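Local coordinates for protein carboxylesterase (Ferroplasma acidiphilum, PDB 3WJ2) that probably hydrolyses carboxylic ester bonds, as a carboxylesterase with the alpha/beta-hydrolase fold from an acid-loving archaeon, at residues B[48-56]-B[66-74]; B[14-25]-B[202-212]. One frame throughout, in Å; residues are numbered along the deposited sequence.

Contact 1. Residues B[48-56]-B[66-74]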
loop_
_atom_site.group_PDB
_atom_site.type_symbol
_atom_site.label_atom_id
_atom_site.label_comp_id
_atom_site.label_asym_id
_atom_site.label_seq_id
_atom_site.Cartn_x
_atom_site.Cartn_y
_atom_site.Cartn_z
ATOM N N VAL B 48 3.831 28.597 24.912
ATOM C CA VAL B 48 4.359 27.965 26.101
ATOM C C VAL B 48 5.517 28.807 26.675
ATOM O O VAL B 48 6.279 29.415 25.896
ATOM C CB VAL B 48 4.811 26.489 25.785
ATOM C CG1 VAL B 48 5.749 25.943 26.827
ATOM C CG2 VAL B 48 3.570 25.632 25.622
ATOM N N GLU B 49 5.525 28.932 28.010
ATOM C CA GLU B 49 6.552 29.696 28.740
ATOM C C GLU B 49 7.867 29.023 28.704
ATOM O O GLU B 49 8.004 27.810 28.968
ATOM C CB GLU B 49 6.130 29.982 30.212
ATOM C CG GLU B 49 4.953 30.947 30.195
ATOM C CD GLU B 49 5.212 32.265 29.393
ATOM O OE1 GLU B 49 6.240 32.980 29.641
ATOM O OE2 GLU B 49 4.365 32.595 28.520
ATOM N N ILE B 50 8.883 29.830 28.367
ATOM C CA ILE B 50 10.238 29.360 28.387
ATOM C C ILE B 50 11.145 30.265 29.241
ATOM O O ILE B 50 11.098 31.476 29.067
ATOM C CB ILE B 50 10.837 29.337 26.913
ATOM C CG1 ILE B 50 10.004 28.336 26.079
ATOM C CG2 ILE B 50 12.348 28.970 26.929
ATOM C CD1 ILE B 50 10.169 26.922 26.552
ATOM N N LYS B 51 11.982 29.657 30.074
ATOM C CA LYS B 51 12.882 30.440 30.988
ATOM C C LYS B 51 13.763 31.478 30.296
ATOM O O LYS B 51 13.805 32.656 30.675
ATOM C CB LYS B 51 13.782 29.516 31.746
ATOM C CG LYS B 51 13.061 28.680 32.777
ATOM C CD LYS B 51 14.070 28.011 33.685
ATOM C CE LYS B 51 13.303 27.102 34.662
ATOM N NZ LYS B 51 13.091 25.742 34.046
ATOM N N GLU B 52 14.478 31.060 29.254
ATOM C CA GLU B 52 15.325 32.024 28.542
ATOM C C GLU B 52 15.155 31.988 27.040
ATOM O O GLU B 52 15.200 30.887 26.441
ATOM C CB GLU B 52 16.803 31.935 28.973
ATOM C CG GLU B 52 17.667 30.733 28.757
ATOM C CD GLU B 52 19.199 31.088 28.580
ATOM O OE1 GLU B 52 19.974 30.265 27.989
ATOM O OE2 GLU B 52 19.622 32.192 29.032
ATOM N N ILE B 53 14.952 33.165 26.480
ATOM C CA ILE B 53 14.880 33.304 25.015
ATOM C C ILE B 53 15.819 34.438 24.605
ATOM O O ILE B 53 15.781 35.551 25.180
ATOM C CB ILE B 53 13.482 33.550 24.510
ATOM C CG1 ILE B 53 12.512 32.422 24.993
ATOM C CG2 ILE B 53 13.398 33.685 22.887
ATOM C CD1 ILE B 53 11.166 32.415 24.326
ATOM N N LYS B 54 16.658 34.189 23.603
ATOM C CA LYS B 54 17.602 35.206 23.188
ATOM C C LYS B 54 17.747 35.200 21.676
ATOM O O LYS B 54 17.925 34.130 21.070
ATOM C CB LYS B 54 18.922 35.016 23.823
ATOM C CG LYS B 54 19.834 36.194 23.469
ATOM C CD LYS B 54 21.236 36.030 24.105
ATOM C CE LYS B 54 22.058 37.315 23.984
ATOM N NZ LYS B 54 22.247 37.793 22.585
ATOM N N ASP B 55 17.762 36.397 21.112
ATOM C CA ASP B 55 17.957 36.621 19.668
ATOM C C ASP B 55 19.413 36.874 19.322
ATOM O O ASP B 55 20.148 37.614 20.066
ATOM C CB ASP B 55 17.121 37.814 19.271
ATOM C CG ASP B 55 15.672 37.430 19.056
ATOM O OD1 ASP B 55 15.503 36.236 18.981
ATOM O OD2 ASP B 55 14.786 38.274 18.931
ATOM N N TYR B 56 19.896 36.246 18.224
ATOM C CA TYR B 56 21.292 36.369 17.751
ATOM C C TYR B 56 21.354 36.747 16.299
ATOM O O TYR B 56 20.400 36.531 15.545
ATOM C CB TYR B 56 22.081 35.068 17.898
ATOM C CG TYR B 56 22.373 34.649 19.253
ATOM C CD1 TYR B 56 23.564 35.050 19.882
ATOM C CD2 TYR B 56 21.494 33.811 19.941
ATOM C CE1 TYR B 56 23.857 34.646 21.159
ATOM C CE2 TYR B 56 21.797 33.372 21.222
ATOM C CZ TYR B 56 22.972 33.808 21.826
ATOM O OH TYR B 56 23.284 33.397 23.105
ATOM N N ASN B 66 19.160 35.905 10.997
ATOM C CA ASN B 66 18.582 35.924 12.350
ATOM C C ASN B 66 18.557 34.519 12.939
ATOM O O ASN B 66 18.348 33.517 12.212
ATOM C CB ASN B 66 17.154 36.454 12.383
ATOM C CG ASN B 66 17.043 37.920 12.036
ATOM O OD1 ASN B 66 16.078 38.382 11.364
ATOM N ND2 ASN B 66 17.969 38.661 12.517
ATOM N N ALA B 67 18.737 34.400 14.264
ATOM C CA ALA B 67 18.549 33.117 15.013
ATOM C C ALA B 67 17.931 33.389 16.352
ATOM O O ALA B 67 18.239 34.445 16.960
ATOM C CB ALA B 67 19.789 32.393 15.188
ATOM N N ARG B 68 17.004 32.545 16.781
ATOM C CA ARG B 68 16.445 32.677 18.139
ATOM C C ARG B 68 16.743 31.437 18.922
ATOM O O ARG B 68 16.361 30.310 18.490
ATOM C CB ARG B 68 14.954 33.011 18.098
ATOM C CG ARG B 68 14.326 33.116 19.463
ATOM C CD ARG B 68 12.931 33.658 19.405
ATOM N NE ARG B 68 12.900 35.070 18.930
ATOM C CZ ARG B 68 11.850 35.740 18.435
ATOM N NH1 ARG B 68 10.614 35.175 18.279
ATOM N NH2 ARG B 68 12.041 37.020 18.043
ATOM N N MET B 69 17.311 31.600 20.122
ATOM C CA MET B 69 17.658 30.525 20.999
ATOM C C MET B 69 16.638 30.399 22.150
ATOM O O MET B 69 16.208 31.415 22.729
ATOM C CB MET B 69 19.030 30.802 21.601
ATOM C CG MET B 69 19.583 29.726 22.387
ATOM S SD MET B 69 18.926 29.417 24.022
ATOM C CE MET B 69 18.985 30.974 25.035
ATOM N N TYR B 70 16.086 29.203 22.319
ATOM C CA TYR B 70 15.050 28.916 23.355
ATOM C C TYR B 70 15.656 27.940 24.292
ATOM O O TYR B 70 16.188 26.868 23.844
ATOM C CB TYR B 70 13.829 28.235 22.727
ATOM C CG TYR B 70 13.170 29.004 21.635
ATOM C CD1 TYR B 70 12.066 29.829 21.894
ATOM C CD2 TYR B 70 13.650 28.941 20.274
ATOM C CE1 TYR B 70 11.451 30.494 20.881
ATOM C CE2 TYR B 70 13.076 29.606 19.287
ATOM C CZ TYR B 70 11.926 30.405 19.542
ATOM O OH TYR B 70 11.276 31.060 18.535
ATOM N N ASP B 71 15.609 28.182 25.619
ATOM C CA ASP B 71 16.285 27.259 26.506
ATOM C C ASP B 71 15.487 27.275 27.807
ATOM O O ASP B 71 15.405 28.337 28.455
ATOM C CB ASP B 71 17.705 27.765 26.797
ATOM C CG ASP B 71 18.508 26.843 27.676
ATOM O OD1 ASP B 71 18.036 25.727 28.002
ATOM O OD2 ASP B 71 19.667 27.260 28.028
ATOM N N ASP B 72 14.796 26.180 28.070
ATOM C CA ASP B 72 13.984 26.113 29.308
ATOM C C ASP B 72 14.713 25.451 30.449
ATOM O O ASP B 72 14.080 25.097 31.469
ATOM C CB ASP B 72 12.729 25.286 29.011
ATOM C CG ASP B 72 11.537 25.624 29.955
ATOM O OD1 ASP B 72 11.330 26.791 30.318
ATOM O OD2 ASP B 72 10.780 24.668 30.288
ATOM N N ASN B 73 15.981 25.132 30.310
ATOM C CA ASN B 73 16.598 24.136 31.218
ATOM C C ASN B 73 18.100 24.375 31.452
ATOM O O ASN B 73 18.817 23.446 31.795
ATOM C CB ASN B 73 16.286 22.717 30.619
ATOM C CG ASN B 73 16.537 21.561 31.574
ATOM O OD1 ASN B 73 16.539 21.723 32.829
ATOM N ND2 ASN B 73 16.752 20.349 30.989
ATOM N N ASN B 74 18.566 25.600 31.243
ATOM C CA ASN B 74 19.995 25.963 31.168
ATOM C C ASN B 74 20.862 24.853 30.519
ATOM O O ASN B 74 21.844 24.379 31.054
ATOM C CB ASN B 74 20.531 26.365 32.581
ATOM C CG ASN B 74 21.889 27.117 32.526
ATOM O OD1 ASN B 74 22.191 27.843 31.575
ATOM N ND2 ASN B 74 22.710 26.921 33.560
#

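Contact 2. Residues B[14-25]-B[202-212]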
loop_
_atom_site.group_PDB
_atom_site.type_symbol
_atom_site.label_atom_id
_atom_site.label_comp_id
_atom_site.label_asym_id
_atom_site.label_seq_id
_atom_site.Cartn_x
_atom_site.Cartn_y
_atom_site.Cartn_z
ATOM N N LEU B 14 -8.400 22.308 8.939
ATOM C CA LEU B 14 -7.254 22.755 8.085
ATOM C C LEU B 14 -7.438 22.364 6.637
ATOM O O LEU B 14 -7.071 23.143 5.727
ATOM C CB LEU B 14 -5.880 22.157 8.628
ATOM C CG LEU B 14 -5.298 22.926 9.769
ATOM C CD1 LEU B 14 -4.135 22.020 10.419
ATOM C CD2 LEU B 14 -4.724 24.300 9.278
ATOM N N ILE B 15 -7.963 21.169 6.372
ATOM C CA ILE B 15 -8.253 20.733 5.049
ATOM C C ILE B 15 -9.282 21.656 4.372
ATOM O O ILE B 15 -9.081 22.106 3.254
ATOM C CB ILE B 15 -8.674 19.246 5.051
ATOM C CG1 ILE B 15 -7.477 18.418 5.580
ATOM C CG2 ILE B 15 -9.185 18.840 3.699
ATOM C CD1 ILE B 15 -7.788 16.823 5.572
ATOM N N GLU B 16 -10.303 21.983 5.148
ATOM C CA GLU B 16 -11.365 22.916 4.612
ATOM C C GLU B 16 -10.788 24.296 4.346
ATOM O O GLU B 16 -11.122 24.914 3.344
ATOM C CB GLU B 16 -12.510 23.029 5.614
ATOM C CG GLU B 16 -13.383 21.746 5.760
ATOM C CD GLU B 16 -14.294 21.427 4.562
ATOM O OE1 GLU B 16 -14.436 22.223 3.602
ATOM O OE2 GLU B 16 -14.893 20.338 4.600
ATOM N N LEU B 17 -9.939 24.789 5.214
ATOM C CA LEU B 17 -9.349 26.131 5.092
ATOM C C LEU B 17 -8.409 26.182 3.911
ATOM O O LEU B 17 -8.409 27.158 3.094
ATOM C CB LEU B 17 -8.526 26.457 6.345
ATOM C CG LEU B 17 -7.742 27.784 6.370
ATOM C CD1 LEU B 17 -8.703 29.026 6.455
ATOM C CD2 LEU B 17 -6.720 27.737 7.551
ATOM N N SER B 18 -7.604 25.110 3.760
ATOM C CA SER B 18 -6.797 24.971 2.582
ATOM C C SER B 18 -7.611 24.984 1.266
ATOM O O SER B 18 -7.216 25.661 0.279
ATOM C CB SER B 18 -5.936 23.707 2.673
ATOM O OG SER B 18 -5.467 23.537 1.367
ATOM N N LYS B 19 -8.736 24.255 1.228
ATOM C CA LYS B 19 -9.642 24.274 0.080
ATOM C C LYS B 19 -10.189 25.720 -0.192
ATOM O O LYS B 19 -10.284 26.182 -1.347
ATOM C CB LYS B 19 -10.758 23.272 0.399
ATOM C CG LYS B 19 -11.929 23.222 -0.588
ATOM C CD LYS B 19 -13.131 22.365 0.002
ATOM C CE LYS B 19 -14.112 21.906 -1.123
ATOM N NZ LYS B 19 -14.839 23.025 -1.788
ATOM N N SER B 20 -10.486 26.403 0.887
ATOM C CA SER B 20 -11.132 27.728 0.713
ATOM C C SER B 20 -10.171 28.761 0.095
ATOM O O SER B 20 -10.611 29.799 -0.478
ATOM C CB SER B 20 -11.717 28.176 2.018
ATOM O OG SER B 20 -10.748 28.657 2.870
ATOM N N ALA B 21 -8.855 28.536 0.208
ATOM C CA ALA B 21 -7.936 29.525 -0.320
ATOM C C ALA B 21 -7.734 29.403 -1.812
ATOM O O ALA B 21 -7.185 30.307 -2.401
ATOM C CB ALA B 21 -6.524 29.477 0.474
ATOM N N GLY B 22 -8.133 28.255 -2.393
ATOM C CA GLY B 22 -8.099 27.997 -3.825
ATOM C C GLY B 22 -6.655 27.725 -4.244
ATOM O O GLY B 22 -5.799 27.536 -3.393
ATOM N N ASP B 23 -6.444 27.798 -5.551
ATOM C CA ASP B 23 -5.159 27.529 -6.213
ATOM C C ASP B 23 -4.238 28.731 -6.125
ATOM O O ASP B 23 -4.442 29.730 -6.787
ATOM C CB ASP B 23 -5.486 27.218 -7.665
ATOM C CG ASP B 23 -4.263 26.868 -8.518
ATOM O OD1 ASP B 23 -3.117 27.012 -8.068
ATOM O OD2 ASP B 23 -4.494 26.491 -9.694
ATOM N N MET B 24 -3.243 28.663 -5.262
ATOM C CA MET B 24 -2.338 29.810 -5.118
ATOM C C MET B 24 -1.055 29.760 -5.973
ATOM O O MET B 24 -0.139 30.565 -5.791
ATOM C CB MET B 24 -2.078 30.024 -3.653
ATOM C CG MET B 24 -3.316 30.688 -3.063
ATOM S SD MET B 24 -3.131 31.137 -1.375
ATOM C CE MET B 24 -2.724 29.507 -0.632
ATOM N N THR B 25 -1.062 28.893 -6.982
ATOM C CA THR B 25 0.120 28.735 -7.827
ATOM C C THR B 25 0.320 29.830 -8.846
ATOM O O THR B 25 1.387 29.931 -9.419
ATOM C CB THR B 25 0.197 27.339 -8.523
ATOM O OG1 THR B 25 -0.963 27.151 -9.331
ATOM C CG2 THR B 25 0.262 26.246 -7.527
ATOM N N ASN B 202 -5.799 16.435 -2.055
ATOM C CA ASN B 202 -6.743 16.697 -0.970
ATOM C C ASN B 202 -6.411 17.982 -0.208
ATOM O O ASN B 202 -6.433 18.014 1.030
ATOM C CB ASN B 202 -6.923 15.497 -0.026
ATOM C CG ASN B 202 -8.377 15.414 0.545
ATOM O OD1 ASN B 202 -9.319 15.989 -0.044
ATOM N ND2 ASN B 202 -8.555 14.717 1.680
ATOM N N TYR B 203 -6.076 19.024 -0.986
ATOM C CA TYR B 203 -5.896 20.458 -0.556
ATOM C C TYR B 203 -4.688 20.976 0.253
ATOM O O TYR B 203 -4.253 22.122 -0.066
ATOM C CB TYR B 203 -7.220 21.095 -0.055
ATOM C CG TYR B 203 -8.402 20.820 -0.982
ATOM C CD1 TYR B 203 -8.594 21.542 -2.177
ATOM C CD2 TYR B 203 -9.325 19.815 -0.662
ATOM C CE1 TYR B 203 -9.697 21.246 -3.042
ATOM C CE2 TYR B 203 -10.398 19.522 -1.489
ATOM C CZ TYR B 203 -10.587 20.225 -2.673
ATOM O OH TYR B 203 -11.687 19.877 -3.433
ATOM N N VAL B 204 -4.140 20.253 1.271
ATOM C CA VAL B 204 -3.156 20.928 2.164
ATOM C C VAL B 204 -1.792 21.039 1.511
ATOM O O VAL B 204 -1.333 22.094 1.269
ATOM C CB VAL B 204 -3.048 20.469 3.654
ATOM C CG1 VAL B 204 -2.178 21.462 4.442
ATOM C CG2 VAL B 204 -4.418 20.365 4.327
ATOM N N LEU B 205 -1.126 19.954 1.190
ATOM C CA LEU B 205 0.047 20.134 0.318
ATOM C C LEU B 205 -0.286 19.469 -0.968
ATOM O O LEU B 205 -0.400 18.250 -1.006
ATOM C CB LEU B 205 1.279 19.534 0.970
ATOM C CG LEU B 205 2.534 19.432 0.121
ATOM C CD1 LEU B 205 2.999 20.871 -0.305
ATOM C CD2 LEU B 205 3.598 18.632 0.910
ATOM N N THR B 206 -0.518 20.206 -2.048
ATOM C CA THR B 206 -0.914 19.625 -3.268
ATOM C C THR B 206 0.267 19.358 -4.199
ATOM O O THR B 206 1.329 19.953 -4.013
ATOM C CB THR B 206 -1.884 20.534 -4.063
ATOM O OG1 THR B 206 -1.243 21.787 -4.346
ATOM C CG2 THR B 206 -3.083 20.909 -3.242
ATOM N N GLY B 207 0.026 18.559 -5.235
ATOM C CA GLY B 207 1.011 18.333 -6.319
ATOM C C GLY B 207 1.468 19.597 -7.028
ATOM O O GLY B 207 2.684 19.848 -7.241
ATOM N N LYS B 208 0.507 20.444 -7.344
ATOM C CA LYS B 208 0.766 21.725 -8.004
ATOM C C LYS B 208 1.606 22.616 -7.119
ATOM O O LYS B 208 2.531 23.232 -7.616
ATOM C CB LYS B 208 -0.504 22.454 -8.359
ATOM C CG LYS B 208 -1.178 21.787 -9.566
ATOM C CD LYS B 208 -2.550 22.421 -9.741
ATOM C CE LYS B 208 -2.364 23.715 -10.507
ATOM N NZ LYS B 208 -3.681 24.227 -10.940
ATOM N N MET B 209 1.303 22.633 -5.825
ATOM C CA MET B 209 2.168 23.482 -4.942
ATOM C C MET B 209 3.576 22.913 -4.782
ATOM O O MET B 209 4.559 23.695 -4.679
ATOM C CB MET B 209 1.507 23.676 -3.572
ATOM C CG MET B 209 0.401 24.700 -3.730
ATOM S SD MET B 209 0.985 26.332 -4.477
ATOM C CE MET B 209 2.178 26.825 -3.196
ATOM N N ILE B 210 3.705 21.567 -4.686
ATOM C CA ILE B 210 5.037 20.981 -4.576
ATOM C C ILE B 210 5.853 21.450 -5.783
ATOM O O ILE B 210 7.025 21.809 -5.638
ATOM C CB ILE B 210 4.964 19.444 -4.500
ATOM C CG1 ILE B 210 4.416 19.046 -3.153
ATOM C CG2 ILE B 210 6.379 18.807 -4.672
ATOM C CD1 ILE B 210 3.988 17.467 -3.042
ATOM N N ARG B 211 5.234 21.417 -6.956
ATOM C CA ARG B 211 5.961 21.907 -8.170
ATOM C C ARG B 211 6.319 23.369 -8.123
ATOM O O ARG B 211 7.441 23.755 -8.518
ATOM C CB ARG B 211 5.237 21.529 -9.491
ATOM C CG ARG B 211 5.276 19.946 -9.580
ATOM C CD ARG B 211 4.834 19.361 -10.977
ATOM N NE ARG B 211 4.297 17.980 -10.926
ATOM C CZ ARG B 211 2.991 17.695 -10.814
ATOM N NH1 ARG B 211 2.101 18.687 -10.733
ATOM N NH2 ARG B 211 2.545 16.431 -10.788
ATOM N N TYR B 212 5.394 24.180 -7.632
ATOM C CA TYR B 212 5.559 25.622 -7.544
ATOM C C TYR B 212 6.751 25.871 -6.615
ATOM O O TYR B 212 7.664 26.597 -7.015
ATOM C CB TYR B 212 4.262 26.274 -6.973
ATOM C CG TYR B 212 4.306 27.767 -6.600
ATOM C CD1 TYR B 212 3.743 28.717 -7.436
ATOM C CD2 TYR B 212 4.876 28.206 -5.411
ATOM C CE1 TYR B 212 3.689 30.057 -7.099
ATOM C CE2 TYR B 212 4.953 29.553 -5.120
ATOM C CZ TYR B 212 4.331 30.478 -5.956
ATOM O OH TYR B 212 4.275 31.787 -5.577
#

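Contact 1. Residues B[48-56]-B[66-74]
The beta hairpin at the edge of the alpha/beta-hydrolase sheet pairs Glu52-Tyr56 with Ala67-Asp71, antiparallel, the short strand axes 4.7 Å apart. Glu52-Asp71, Lys54-Met69 and Tyr56-Ala67 are hydrogen-bonded pairs, each closed by two backbone bonds; Ile53-Tyr70 and Asp55-Arg68 are the non-hydrogen-bonded pairs between them. On the face carrying Ile53, Asp55, Arg68 and Tyr70, a salt bridge shows how such a pair can be locked by side chains instead. Arg68 grips Asp55 side-on: NE reaches OD1 at 2.9 Å and NH2 reaches OD2 at 3.1 Å, both on syn lone pairs, with carboxylate and guanidinium planes only 21° apart. With CG of Arg68 opposite its own backbone N (chi1 178°), the chain runs alongside Asp55, and CG2 of Ile53 packs on Arg68 CD at 3.5 Å. Ile53 CD1 meets Tyr70 CD1 at 3.7 Å. On the opposite face, which carries Glu52, Lys54, Tyr56, Ala67, Met69 and Asp71, Tyr56 presents its ring edge to Met69, CE2 lying 3.8 Å from CB. Glu52 and Asp71 lie side by side there, OE1 and OD2 3.0 Å apart; both are acceptors, and the salt bridge of Lys109 NZ to Asp71 OD2 probably offsets the like charges. Beyond the strand end, Asp72 holds Lys51 twice: OD1 takes the backbone N through its anti lone pair, and the backbone O takes NZ at 2.8 Å. Asp71 OD1 adds an Asx turn to Asn73 N. Strand 63-71 has strand 109-113 on its other side, while helix 96-106 covers the Tyr70 face, where Asp96 receives both Tyr70 OH and Arg68 NH1, and Glu93 bridges to Arg68 NH2.

Contact 2. Residues B[14-25]-B[202-212]
Lys19 lies flat along the ring of Tyr203, the two side chains pointing the same way, and CB sits over one face, 3.8 Å from the ring centroid and 15° off its normal, a CH-pi contact. Because CG of Lys19 stands opposite the backbone N (chi1 173°), the aliphatic chain continues across the ring, and CE passes near the phenol OH before the chain bends away. One turn earlier, Ile15 meets Val204 at about a right angle, CG1 to CG2 at 3.8 Å. Ser18 OG faces the backbone O of Tyr203, but its modelled place is uncertain. Past the helix, Asp23 and Lys208 also cross at about a right angle in a salt bridge: NZ approaches OD2 at 2.7 Å from above the carboxylate plane. The other oxygen, OD1, is held by two donors of Thr25, the backbone N in an Asx turn and OG1 on the syn lone pair, which should fix the rotation of the carboxylate presented to the lysine. The side chains of Thr25 and Met209 slide past each other in opposite directions, Thr25 CG2 3.1 Å from Met209 SD, while the backbone O of Thr25 lies at the edge of the Tyr212 ring, 3.3 Å from CE1. A glycine in place of the threonine would probably leave Asp23 OD1 with one donor fewer, its carboxylate freer to turn, and open a gap beside the Met209 sulfur. Helix 12-20 rests on the loop 202-204, and the segment after it on the first turns of helix 207-217; helix 29-43 packs against Met24 and Tyr212, and Tyr212 OH bonds to Ile27 O.

Contacts 1 and 2 illustrate two ways of closing a chain on itself. Contact 1 is local, joining neighbouring strands of one hairpin; contact 2 brings together segments 177 residues apart, and residues 48-74 fall inside the loop it closes. Their centres are 33 Å apart and their nearest atoms about 17 Å, with no shared helix or strand. Contact 1 belongs to the mixed eight-stranded sheet, strand 52-60 outermost within the chain; contact 2, at the surface, sets helix 12-20 and the segment after it against the loop 202-204 and the start of helix 207-217. Contact 1 holds the hairpin together, strand 63-71 joining it to strand 109-113; contact 2 brings the first helix against a much later part.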